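Local coordinates for protein isoflavone reductase (Medicago sativa, PDB 2GAS) that catalyses the NADPH-dependent reduction of 2'-hydroxyisoflavones to chiral isoflavanones, giving the penultimate intermediate of the alfalfa phytoalexin medicarpin, at residues Lys72-Val77 against Ile96-Glu101; Leu87-Gln92 against Phe109-Gly114; Asp118-Val123 against Val129-Ala134; Arg138-Glu141 against Pro146-Tyr149. All coordinates share one frame; numbering follows the deposited sequence.

Contact 1: residues Lys72-Val77 against Ile96-Glu101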
loop_
_atom_site.group_PDB
_atom_site.type_symbol
_atom_site.label_atom_id
_atom_site.label_comp_id
_atom_site.label_asym_id
_atom_site.label_seq_id
_atom_site.Cartn_x
_atom_site.Cartn_y
_atom_site.Cartn_z
ATOM N N LYS A 72 5.311 -0.408 25.618
ATOM C CA LYS A 72 4.219 -0.965 26.412
ATOM C C LYS A 72 3.124 -1.582 25.551
ATOM O O LYS A 72 2.569 -2.626 25.891
ATOM C CB LYS A 72 3.609 0.116 27.311
ATOM C CG LYS A 72 2.458 -0.384 28.176
ATOM C CD LYS A 72 1.862 0.733 29.020
ATOM C CE LYS A 72 0.704 0.223 29.872
ATOM N NZ LYS A 72 -0.420 -0.320 29.050
ATOM N N ALA A 73 2.817 -0.931 24.433
ATOM C CA ALA A 73 1.785 -1.419 23.528
ATOM C C ALA A 73 2.259 -2.669 22.797
ATOM O O ALA A 73 1.546 -3.668 22.726
ATOM C CB ALA A 73 1.423 -0.333 22.517
ATOM N N ILE A 74 3.473 -2.603 22.262
ATOM C CA ILE A 74 4.046 -3.715 21.514
ATOM C C ILE A 74 4.203 -4.990 22.344
ATOM O O ILE A 74 4.062 -6.097 21.822
ATOM C CB ILE A 74 5.405 -3.303 20.902
ATOM C CG1 ILE A 74 5.179 -2.205 19.857
ATOM C CG2 ILE A 74 6.089 -4.503 20.274
ATOM C CD1 ILE A 74 6.453 -1.632 19.263
ATOM N N LYS A 75 4.484 -4.842 23.635
ATOM C CA LYS A 75 4.636 -6.006 24.503
ATOM C C LYS A 75 3.339 -6.799 24.642
ATOM O O LYS A 75 3.350 -7.963 25.051
ATOM C CB LYS A 75 5.106 -5.576 25.894
ATOM C CG LYS A 75 6.588 -5.303 26.003
ATOM C CD LYS A 75 6.939 -4.843 27.407
ATOM C CE LYS A 75 8.402 -5.077 27.711
ATOM N NZ LYS A 75 8.707 -6.539 27.738
ATOM N N GLN A 76 2.221 -6.176 24.290
ATOM C CA GLN A 76 0.924 -6.831 24.409
ATOM C C GLN A 76 0.473 -7.594 23.166
ATOM O O GLN A 76 -0.547 -8.277 23.199
ATOM C CB GLN A 76 -0.144 -5.795 24.769
ATOM C CG GLN A 76 0.105 -5.083 26.084
ATOM C CD GLN A 76 -0.882 -3.960 26.329
ATOM O OE1 GLN A 76 -2.080 -4.193 26.503
ATOM N NE2 GLN A 76 -0.384 -2.731 26.337
ATOM N N VAL A 77 1.234 -7.493 22.080
ATOM C CA VAL A 77 0.858 -8.156 20.838
ATOM C C VAL A 77 1.946 -9.054 20.256
ATOM O O VAL A 77 3.045 -9.153 20.801
ATOM C CB VAL A 77 0.457 -7.112 19.776
ATOM C CG1 VAL A 77 -0.690 -6.257 20.299
ATOM C CG2 VAL A 77 1.661 -6.235 19.433
ATOM N N ILE A 96 11.248 0.440 15.380
ATOM C CA ILE A 96 12.158 -0.698 15.441
ATOM C C ILE A 96 12.873 -0.730 16.794
ATOM O O ILE A 96 13.081 -1.798 17.371
ATOM C CB ILE A 96 13.196 -0.638 14.288
ATOM C CG1 ILE A 96 12.486 -0.849 12.948
ATOM C CG2 ILE A 96 14.264 -1.709 14.476
ATOM C CD1 ILE A 96 11.792 -2.186 12.841
ATOM N N LYS A 97 13.241 0.444 17.296
ATOM C CA LYS A 97 13.910 0.523 18.592
ATOM C C LYS A 97 12.976 -0.046 19.656
ATOM O O LYS A 97 13.399 -0.829 20.510
ATOM C CB LYS A 97 14.261 1.974 18.932
ATOM C CG LYS A 97 14.980 2.140 20.267
ATOM C CD LYS A 97 15.283 3.605 20.547
ATOM C CE LYS A 97 16.046 3.777 21.857
ATOM N NZ LYS A 97 15.303 3.245 23.032
ATOM N N ALA A 98 11.702 0.337 19.596
ATOM C CA ALA A 98 10.725 -0.149 20.563
ATOM C C ALA A 98 10.499 -1.654 20.417
ATOM O O ALA A 98 10.338 -2.361 21.409
ATOM C CB ALA A 98 9.397 0.607 20.406
ATOM N N ILE A 99 10.480 -2.141 19.178
ATOM C CA ILE A 99 10.292 -3.569 18.912
ATOM C C ILE A 99 11.434 -4.379 19.529
ATOM O O ILE A 99 11.211 -5.408 20.172
ATOM C CB ILE A 99 10.253 -3.845 17.385
ATOM C CG1 ILE A 99 8.960 -3.290 16.796
ATOM C CG2 ILE A 99 10.387 -5.340 17.107
ATOM C CD1 ILE A 99 7.717 -3.946 17.322
ATOM N N LYS A 100 12.659 -3.904 19.331
ATOM C CA LYS A 100 13.836 -4.580 19.866
ATOM C C LYS A 100 13.789 -4.662 21.388
ATOM O O LYS A 100 14.140 -5.688 21.971
ATOM C CB LYS A 100 15.108 -3.846 19.430
ATOM C CG LYS A 100 15.354 -3.854 17.926
ATOM C CD LYS A 100 15.664 -5.254 17.407
ATOM C CE LYS A 100 16.982 -5.771 17.969
ATOM N NZ LYS A 100 17.300 -7.142 17.486
ATOM N N GLU A 101 13.357 -3.583 22.032
ATOM C CA GLU A 101 13.274 -3.572 23.486
ATOM C C GLU A 101 12.187 -4.522 23.980
ATOM O O GLU A 101 12.379 -5.228 24.963
ATOM C CB GLU A 101 12.996 -2.161 24.006
ATOM C CG GLU A 101 13.084 -2.065 25.524
ATOM C CD GLU A 101 12.873 -0.657 26.040
ATOM O OE1 GLU A 101 13.508 0.272 25.501
ATOM O OE2 GLU A 101 12.083 -0.481 26.992
#

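Contact 2: residues Leu87-Gln92 against Phe109-Gly114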
loop_
_atom_site.group_PDB
_atom_site.type_symbol
_atom_site.label_atom_id
_atom_site.label_comp_id
_atom_site.label_asym_id
_atom_site.label_seq_id
_atom_site.Cartn_x
_atom_site.Cartn_y
_atom_site.Cartn_z
ATOM N N LEU A 87 2.089 8.710 9.114
ATOM C CA LEU A 87 3.369 8.418 9.747
ATOM C C LEU A 87 4.539 8.596 8.781
ATOM O O LEU A 87 4.460 8.200 7.619
ATOM C CB LEU A 87 3.365 6.990 10.306
ATOM C CG LEU A 87 2.271 6.673 11.333
ATOM C CD1 LEU A 87 2.326 5.197 11.704
ATOM C CD2 LEU A 87 2.447 7.552 12.569
ATOM N N LEU A 88 5.619 9.203 9.268
ATOM C CA LEU A 88 6.811 9.420 8.456
ATOM C C LEU A 88 7.594 8.126 8.306
ATOM O O LEU A 88 7.755 7.371 9.262
ATOM C CB LEU A 88 7.715 10.465 9.104
ATOM C CG LEU A 88 7.153 11.882 9.207
ATOM C CD1 LEU A 88 8.113 12.751 10.002
ATOM C CD2 LEU A 88 6.935 12.441 7.815
ATOM N N ILE A 89 8.092 7.873 7.102
ATOM C CA ILE A 89 8.859 6.661 6.860
ATOM C C ILE A 89 10.027 6.561 7.833
ATOM O O ILE A 89 10.224 5.533 8.477
ATOM C CB ILE A 89 9.394 6.631 5.412
ATOM C CG1 ILE A 89 8.222 6.521 4.435
ATOM C CG2 ILE A 89 10.340 5.460 5.217
ATOM C CD1 ILE A 89 7.342 5.303 4.655
ATOM N N GLU A 90 10.783 7.646 7.954
ATOM C CA GLU A 90 11.945 7.659 8.831
ATOM C C GLU A 90 11.654 7.396 10.305
ATOM O O GLU A 90 12.550 6.988 11.045
ATOM C CB GLU A 90 12.710 8.978 8.682
ATOM C CG GLU A 90 11.911 10.235 9.001
ATOM C CD GLU A 90 11.113 10.771 7.818
ATOM O OE1 GLU A 90 10.657 11.933 7.905
ATOM O OE2 GLU A 90 10.936 10.049 6.808
ATOM N N ASP A 91 10.418 7.624 10.743
ATOM C CA ASP A 91 10.077 7.384 12.140
ATOM C C ASP A 91 10.008 5.897 12.490
ATOM O O ASP A 91 9.892 5.528 13.660
ATOM C CB ASP A 91 8.761 8.074 12.511
ATOM C CG ASP A 91 8.948 9.547 12.846
ATOM O OD1 ASP A 91 10.092 9.947 13.160
ATOM O OD2 ASP A 91 7.957 10.303 12.812
ATOM N N GLN A 92 10.091 5.033 11.486
ATOM C CA GLN A 92 10.055 3.605 11.769
ATOM C C GLN A 92 11.318 3.190 12.516
ATOM O O GLN A 92 11.398 2.084 13.038
ATOM C CB GLN A 92 9.903 2.801 10.478
ATOM C CG GLN A 92 8.533 2.990 9.848
ATOM C CD GLN A 92 8.387 2.263 8.535
ATOM O OE1 GLN A 92 7.840 1.161 8.479
ATOM N NE2 GLN A 92 8.884 2.873 7.467
ATOM N N PHE A 109 5.505 -5.609 9.933
ATOM C CA PHE A 109 5.183 -5.160 8.584
ATOM C C PHE A 109 5.513 -3.679 8.509
ATOM O O PHE A 109 4.785 -2.855 9.060
ATOM C CB PHE A 109 3.685 -5.288 8.265
ATOM C CG PHE A 109 3.228 -6.679 7.923
ATOM C CD1 PHE A 109 3.102 -7.653 8.906
ATOM C CD2 PHE A 109 2.859 -6.996 6.614
ATOM C CE1 PHE A 109 2.609 -8.924 8.599
ATOM C CE2 PHE A 109 2.363 -8.270 6.292
ATOM C CZ PHE A 109 2.237 -9.232 7.285
ATOM N N PRO A 110 6.623 -3.313 7.852
ATOM C CA PRO A 110 6.911 -1.879 7.781
ATOM C C PRO A 110 5.973 -1.186 6.789
ATOM O O PRO A 110 5.187 -1.843 6.099
ATOM C CB PRO A 110 8.376 -1.839 7.344
ATOM C CG PRO A 110 8.524 -3.106 6.550
ATOM C CD PRO A 110 7.765 -4.110 7.375
ATOM N N SER A 111 6.066 0.139 6.720
ATOM C CA SER A 111 5.219 0.943 5.846
ATOM C C SER A 111 5.599 0.801 4.374
ATOM O O SER A 111 6.253 1.667 3.792
ATOM C CB SER A 111 5.286 2.415 6.278
ATOM O OG SER A 111 4.390 3.215 5.531
ATOM N N GLU A 112 5.175 -0.309 3.781
ATOM C CA GLU A 112 5.450 -0.603 2.383
ATOM C C GLU A 112 4.190 -0.237 1.613
ATOM O O GLU A 112 3.959 0.933 1.323
ATOM C CB GLU A 112 5.782 -2.088 2.236
ATOM C CG GLU A 112 7.128 -2.488 2.862
ATOM C CD GLU A 112 8.301 -2.189 1.949
ATOM O OE1 GLU A 112 8.085 -2.139 0.718
ATOM O OE2 GLU A 112 9.437 -2.023 2.451
ATOM N N PHE A 113 3.380 -1.239 1.293
ATOM C CA PHE A 113 2.114 -1.016 0.603
ATOM C C PHE A 113 2.208 -0.258 -0.717
ATOM O O PHE A 113 1.385 0.613 -1.025
ATOM C CB PHE A 113 1.138 -0.320 1.565
ATOM C CG PHE A 113 0.938 -1.073 2.849
ATOM C CD1 PHE A 113 1.635 -0.715 4.002
ATOM C CD2 PHE A 113 0.115 -2.201 2.885
ATOM C CE1 PHE A 113 1.529 -1.468 5.169
ATOM C CE2 PHE A 113 0.004 -2.960 4.050
ATOM C CZ PHE A 113 0.714 -2.593 5.195
ATOM N N GLY A 114 3.217 -0.616 -1.500
ATOM C CA GLY A 114 3.426 -0.014 -2.800
ATOM C C GLY A 114 4.220 -0.988 -3.643
ATOM O O GLY A 114 4.055 -2.202 -3.526
HETATM O O HOH W 1 3.597 5.941 5.886
HETATM O O HOH W 2 8.948 1.738 4.924
#

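Contact 3: residues Asp118-Val123 against Val129-Ala134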
loop_
_atom_site.group_PDB
_atom_site.type_symbol
_atom_site.label_atom_id
_atom_site.label_comp_id
_atom_site.label_asym_id
_atom_site.label_seq_id
_atom_site.Cartn_x
_atom_site.Cartn_y
_atom_site.Cartn_z
ATOM N N ASP A 118 12.946 -2.661 -3.718
ATOM C CA ASP A 118 14.262 -3.219 -4.024
ATOM C C ASP A 118 14.287 -3.589 -5.504
ATOM O O ASP A 118 15.274 -4.125 -6.010
ATOM C CB ASP A 118 14.549 -4.447 -3.158
ATOM C CG ASP A 118 15.047 -4.075 -1.770
ATOM O OD1 ASP A 118 14.831 -4.865 -0.830
ATOM O OD2 ASP A 118 15.666 -2.997 -1.626
ATOM N N ARG A 119 13.187 -3.284 -6.189
ATOM C CA ARG A 119 13.035 -3.563 -7.615
ATOM C C ARG A 119 12.423 -2.392 -8.380
ATOM O O ARG A 119 11.261 -2.452 -8.799
ATOM C CB ARG A 119 12.141 -4.784 -7.834
ATOM C CG ARG A 119 12.720 -6.110 -7.404
ATOM C CD ARG A 119 11.757 -7.210 -7.823
ATOM N NE ARG A 119 12.348 -8.540 -7.753
ATOM C CZ ARG A 119 12.108 -9.420 -6.788
ATOM N NH1 ARG A 119 11.284 -9.116 -5.798
ATOM N NH2 ARG A 119 12.686 -10.611 -6.823
ATOM N N HIS A 120 13.190 -1.327 -8.572
ATOM C CA HIS A 120 12.671 -0.185 -9.308
ATOM C C HIS A 120 13.774 0.523 -10.082
ATOM O O HIS A 120 14.962 0.317 -9.832
ATOM C CB HIS A 120 12.006 0.818 -8.361
ATOM C CG HIS A 120 12.975 1.719 -7.660
ATOM N ND1 HIS A 120 13.432 1.473 -6.381
ATOM C CD2 HIS A 120 13.595 2.850 -8.071
ATOM C CE1 HIS A 120 14.290 2.418 -6.036
ATOM N NE2 HIS A 120 14.406 3.264 -7.043
ATOM N N ASP A 121 13.362 1.362 -11.024
ATOM C CA ASP A 121 14.291 2.131 -11.848
ATOM C C ASP A 121 13.712 3.538 -11.954
ATOM O O ASP A 121 13.789 4.174 -13.007
ATOM C CB ASP A 121 14.393 1.515 -13.247
ATOM C CG ASP A 121 14.943 0.101 -13.230
ATOM O OD1 ASP A 121 16.159 -0.059 -13.003
ATOM O OD2 ASP A 121 14.159 -0.851 -13.440
ATOM N N ALA A 122 13.134 4.015 -10.854
ATOM C CA ALA A 122 12.495 5.325 -10.817
ATOM C C ALA A 122 13.452 6.507 -10.846
ATOM O O ALA A 122 14.645 6.370 -10.573
ATOM C CB ALA A 122 11.592 5.426 -9.588
ATOM N N VAL A 123 12.904 7.671 -11.178
ATOM C CA VAL A 123 13.679 8.907 -11.237
ATOM C C VAL A 123 13.218 9.830 -10.112
ATOM O O VAL A 123 12.163 9.617 -9.514
ATOM C CB VAL A 123 13.478 9.625 -12.593
ATOM C CG1 VAL A 123 13.862 8.698 -13.731
ATOM C CG2 VAL A 123 12.033 10.075 -12.741
ATOM N N VAL A 129 12.209 8.620 -2.210
ATOM C CA VAL A 129 11.235 8.066 -1.271
ATOM C C VAL A 129 11.334 6.544 -1.255
ATOM O O VAL A 129 11.262 5.919 -0.195
ATOM C CB VAL A 129 9.795 8.459 -1.641
ATOM C CG1 VAL A 129 8.814 7.827 -0.657
ATOM C CG2 VAL A 129 9.653 9.970 -1.626
ATOM N N PHE A 130 11.493 5.950 -2.433
ATOM C CA PHE A 130 11.618 4.502 -2.538
ATOM C C PHE A 130 12.889 4.067 -1.816
ATOM O O PHE A 130 12.893 3.069 -1.097
ATOM C CB PHE A 130 11.692 4.069 -4.007
ATOM C CG PHE A 130 10.418 4.295 -4.782
ATOM C CD1 PHE A 130 10.402 4.132 -6.164
ATOM C CD2 PHE A 130 9.238 4.652 -4.139
ATOM C CE1 PHE A 130 9.226 4.320 -6.895
ATOM C CE2 PHE A 130 8.057 4.843 -4.862
ATOM C CZ PHE A 130 8.055 4.675 -6.240
ATOM N N GLU A 131 13.971 4.818 -2.009
ATOM C CA GLU A 131 15.233 4.486 -1.357
ATOM C C GLU A 131 15.149 4.619 0.156
ATOM O O GLU A 131 15.824 3.884 0.882
ATOM C CB GLU A 131 16.368 5.358 -1.901
ATOM C CG GLU A 131 16.844 4.934 -3.286
ATOM C CD GLU A 131 17.135 3.437 -3.379
ATOM O OE1 GLU A 131 17.860 2.904 -2.512
ATOM O OE2 GLU A 131 16.642 2.785 -4.323
ATOM N N GLU A 132 14.330 5.551 0.631
ATOM C CA GLU A 132 14.165 5.733 2.067
ATOM C C GLU A 132 13.501 4.482 2.644
ATOM O O GLU A 132 13.852 4.025 3.732
ATOM C CB GLU A 132 13.317 6.974 2.355
ATOM C CG GLU A 132 12.939 7.146 3.816
ATOM C CD GLU A 132 12.380 8.525 4.115
ATOM O OE1 GLU A 132 11.596 9.047 3.292
ATOM O OE2 GLU A 132 12.716 9.081 5.181
ATOM N N LYS A 133 12.544 3.924 1.910
ATOM C CA LYS A 133 11.876 2.712 2.373
ATOM C C LYS A 133 12.851 1.534 2.311
ATOM O O LYS A 133 12.848 0.673 3.189
ATOM C CB LYS A 133 10.635 2.419 1.520
ATOM C CG LYS A 133 9.512 3.427 1.707
ATOM C CD LYS A 133 8.223 2.930 1.071
ATOM C CE LYS A 133 7.067 3.856 1.399
ATOM N NZ LYS A 133 5.754 3.266 1.010
ATOM N N ALA A 134 13.688 1.496 1.277
ATOM C CA ALA A 134 14.663 0.424 1.153
ATOM C C ALA A 134 15.641 0.488 2.324
ATOM O O ALA A 134 16.070 -0.542 2.839
ATOM C CB ALA A 134 15.416 0.533 -0.167
#

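Contact 4: residues Arg138-Glu141 against Pro146-Tyr149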
loop_
_atom_site.group_PDB
_atom_site.type_symbol
_atom_site.label_atom_id
_atom_site.label_comp_id
_atom_site.label_asym_id
_atom_site.label_seq_id
_atom_site.Cartn_x
_atom_site.Cartn_y
_atom_site.Cartn_z
ATOM N N ARG A 138 16.741 -2.392 5.201
ATOM C CA ARG A 138 18.089 -2.753 5.619
ATOM C C ARG A 138 18.241 -2.719 7.136
ATOM O O ARG A 138 18.923 -3.570 7.711
ATOM C CB ARG A 138 19.121 -1.829 4.957
ATOM C CG ARG A 138 19.119 -1.871 3.416
ATOM C CD ARG A 138 19.441 -3.253 2.855
ATOM N NE ARG A 138 18.267 -4.109 2.668
ATOM C CZ ARG A 138 17.403 -3.989 1.661
ATOM N NH1 ARG A 138 17.566 -3.041 0.744
ATOM N NH2 ARG A 138 16.387 -4.838 1.555
ATOM N N VAL A 139 17.604 -1.746 7.788
ATOM C CA VAL A 139 17.676 -1.649 9.245
ATOM C C VAL A 139 16.990 -2.863 9.863
ATOM O O VAL A 139 17.524 -3.505 10.764
ATOM C CB VAL A 139 16.983 -0.376 9.768
ATOM C CG1 VAL A 139 16.987 -0.375 11.294
ATOM C CG2 VAL A 139 17.695 0.860 9.240
ATOM N N ILE A 140 15.792 -3.164 9.368
ATOM C CA ILE A 140 15.016 -4.304 9.843
ATOM C C ILE A 140 15.808 -5.606 9.705
ATOM O O ILE A 140 15.866 -6.415 10.634
ATOM C CB ILE A 140 13.702 -4.422 9.037
ATOM C CG1 ILE A 140 12.792 -3.238 9.363
ATOM C CG2 ILE A 140 13.023 -5.757 9.325
ATOM C CD1 ILE A 140 11.575 -3.144 8.461
ATOM N N GLU A 141 16.418 -5.806 8.545
ATOM C CA GLU A 141 17.196 -7.010 8.298
ATOM C C GLU A 141 18.438 -7.073 9.179
ATOM O O GLU A 141 18.765 -8.125 9.726
ATOM C CB GLU A 141 17.563 -7.077 6.819
ATOM C CG GLU A 141 16.322 -7.201 5.941
ATOM C CD GLU A 141 16.560 -6.799 4.501
ATOM O OE1 GLU A 141 15.570 -6.673 3.750
ATOM O OE2 GLU A 141 17.730 -6.605 4.116
ATOM N N PRO A 146 11.901 -10.114 12.617
ATOM C CA PRO A 146 11.186 -10.950 11.642
ATOM C C PRO A 146 10.265 -10.015 10.865
ATOM O O PRO A 146 9.523 -9.233 11.464
ATOM C CB PRO A 146 10.432 -11.945 12.521
ATOM C CG PRO A 146 10.165 -11.149 13.766
ATOM C CD PRO A 146 11.474 -10.424 13.993
ATOM N N TYR A 147 10.302 -10.103 9.541
ATOM C CA TYR A 147 9.526 -9.185 8.716
ATOM C C TYR A 147 8.736 -9.756 7.546
ATOM O O TYR A 147 8.880 -10.912 7.166
ATOM C CB TYR A 147 10.474 -8.133 8.133
ATOM C CG TYR A 147 11.538 -8.731 7.225
ATOM C CD1 TYR A 147 12.762 -9.157 7.736
ATOM C CD2 TYR A 147 11.305 -8.899 5.853
ATOM C CE1 TYR A 147 13.733 -9.730 6.912
ATOM C CE2 TYR A 147 12.272 -9.479 5.019
ATOM C CZ TYR A 147 13.483 -9.887 5.561
ATOM O OH TYR A 147 14.452 -10.449 4.758
ATOM N N THR A 148 7.882 -8.899 6.995
ATOM C CA THR A 148 7.121 -9.194 5.785
ATOM C C THR A 148 6.920 -7.842 5.110
ATOM O O THR A 148 6.451 -6.889 5.738
ATOM C CB THR A 148 5.746 -9.832 6.048
ATOM O OG1 THR A 148 5.922 -11.118 6.657
ATOM C CG2 THR A 148 4.994 -10.019 4.717
ATOM N N TYR A 149 7.317 -7.752 3.846
ATOM C CA TYR A 149 7.173 -6.519 3.074
ATOM C C TYR A 149 5.968 -6.728 2.172
ATOM O O TYR A 149 6.005 -7.560 1.270
ATOM C CB TYR A 149 8.419 -6.275 2.222
ATOM C CG TYR A 149 9.709 -6.220 3.010
ATOM C CD1 TYR A 149 10.893 -6.704 2.463
ATOM C CD2 TYR A 149 9.750 -5.662 4.291
ATOM C CE1 TYR A 149 12.096 -6.637 3.172
ATOM C CE2 TYR A 149 10.945 -5.590 5.004
ATOM C CZ TYR A 149 12.107 -6.077 4.438
ATOM O OH TYR A 149 13.288 -6.002 5.144
#

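Contact 1: residues Lys72-Val77 against Ile96-Glu101
Ile74 of helix 67-74 meets Ile99 and Ala98 of helix 92-102 in an apolar contact led by methyl groups. The delta methyl of Ile74 does most of the touching: its CD1 lies 3.3 Å from Ile99 CD1, closer than usual for two carbons, and 3.9 Å from Ala98 CB. The gamma branch joins in on the same partner, with Ile74 CG2 standing 3.4 Å from Ile99 CD1, so that one methyl of Ile99 is pressed against both arms of the opposing isoleucine. The two isoleucine side chains run at about a right angle to each other. Ile99 has its CB turned from helix 67-74, and it is the bend at chi2 (-64°) that brings CD1 back across the gap. The two helices pack side by side on the parallel sheet of a Rossmann fold: they flank strand 79-82 in the chain, belong to successive beta-alpha-beta crossovers, and set Ile74 and Ile99 together on Val80 of that strand. Val105 touches both isoleucines as well. A type I turn runs from Ile74 to Val77. Here the amide of Gln76 folds back, and its NE2 donates to Lys72 O at 3.0 Å in a nearly straight bond (171°), approaching from above the carbonyl plane.

Contact 2: residues Leu87-Gln92 against Phe109-Gly114
Ile89 and Ser111 bring two irregular backbones to 6.9 Å between their CA atoms, and Gln92 stands opposite Pro110 at 7.5 Å. Residues 89-91 have helical torsions ahead of helix 92-102, whereas the chain beyond strand 107-109 bends in an inverse gamma turn centred on Ser111. Gln92 closes the gap from its extended side chain (chi2 177°): OE1 takes the backbone N-H of Ser111 at 2.7 Å, and the bond is nearly straight at the hydrogen (169°), though the donor is tilted 31° from the amide carbonyl plane. The same OE1 lies 3.3 Å from Pro110 CB, so the proline ring flanks the oxygen that holds its neighbour's nitrogen. A leucine in place of Gln92 would probably leave the buried Ser111 N-H without its acceptor and the turn less firmly tied to the first helical residues. Ile89 adds a van der Waals touch, its CD1 3.7 Å from Ser111 OG. Water completes the join: one molecule hydrogen-bonds Ser111 OG at 2.9 Å and donates to Leu87 O. The turn at Ser111 also serves the site beyond it: Glu112 O accepts from the amine of Lys133, the probable proton acceptor, with Ser111 O as a weak second acceptor, and the carboxylate of Glu112 forms a salt bridge with Arg137, which by similarity binds NADP(+). Loops at the C-terminal ends of the parallel strands, here 79-82 and 107-109, line the cofactor and active-site cleft in Rossmann folds.

Contact 3: residues Asp118-Val123 against Val129-Ala134
Phe130 is the first residue of 129-134 to touch the loop, and it meets His120 in a T-shaped pair, its ring edge directed at the imidazole face with the planes at 72°. Its CD1 stands 3.8 Å above the centre of the His120 ring, while Phe130 CB, 4.0 Å from that centroid, adds a CH-pi contact. Ala122 CB packs 3.8 Å from Phe130 CE1. The imidazole is delivered by chi1 of 81°, which puts CG in the crowded position between the backbone N and carbonyl carbon; ND1 is held by Val117 O. At Glu131 the side chain bends at chi2, and OE2 lies at the imidazole edge, 2.9 Å from His120 CE1, a close C-H approach without a hydrogen bond. An alanine at His120 is likely to open a gap over Phe130 CB and CD1 and leave Val117 O without this donor. The helix next carries Lys133, the probable proton acceptor. Further on, Ala134 CB touches Asp118 OD2 at 3.8 Å, while Asp118 OD1 forms salt bridges with Arg138 and Arg137. The loop thus lies along helix 126-143, with helix 259-271 touching Phe130 through Leu265 and Ala122 through Ser268, and helix 245-254 meeting Val123 through Leu249 and Ile252.

Contact 4: residues Arg138-Glu141 against Pro146-Tyr149
Glu141 OE1 accepts from Tyr149 OH at 2.8 Å and from Arg138 NH2 at 3.0 Å. Both donors reach it from the same face of the carboxylate plane, the arginine on the syn side and the phenol on the anti side, each somewhat out of plane. The second oxygen is taken too: Arg138 NE lies 2.9 Å from Glu141 OE2, making a side-on, two-nitrogen salt bridge one helical turn long. Both oxygens of the carboxylate are engaged, which probably restricts its rotation, and the arginine's charge would help keep it ionised as an acceptor for the phenol. Tyr149 OH also lies 3.5 Å above the plane of the Tyr147 ring, over its centre. That ring is set by chi1 of 62°, which swings it toward the helix, where Tyr147 CE1 rests 3.7 Å from Glu141 CG. Next to the polar cluster the contact turns apolar: Ile140 CG2 lies 3.7 Å from Tyr147 CB, and the other arm of the isoleucine brings CD1 to the edge of the Tyr149 ring, 4.3 Å from Tyr149 CE2. Pro110 touches both Ile140 and Tyr149, and Arg137, a cofactor-binding residue by similarity, comes close to Tyr149. Helix 126-143 leads from strand 107-109 to strand 148-151; Thr148, and Pro146 just before the strand, share backbone bonds with Phe108, so this is the return of a beta-alpha-beta crossover, the repeating unit of the NADP-binding Rossmann fold.

The four contacts follow the chain through the later crossovers of one Rossmann-type domain. Contacts 1 and 2 interlock, their segments alternating in sequence: helix 92-102 runs from the loop of contact 2 into contact 1, whose centre is 16 Å away. Contacts 3 and 4 follow in series and share helix 126-143, their centres about 15 Å apart and joined where Asp118 meets Arg138. Contact 2 is the hub, about 13 Å from contact 3 and 11 Å from contact 4; Pro110 packs on Ile140. Contact 4 also touches contact 1, through Ile96 on Ile140. Contacts 2 and 3 meet where Lys133 of helix 126-143 hydrogen-bonds Glu112 O, so the helix packing and the probable active site adjoin.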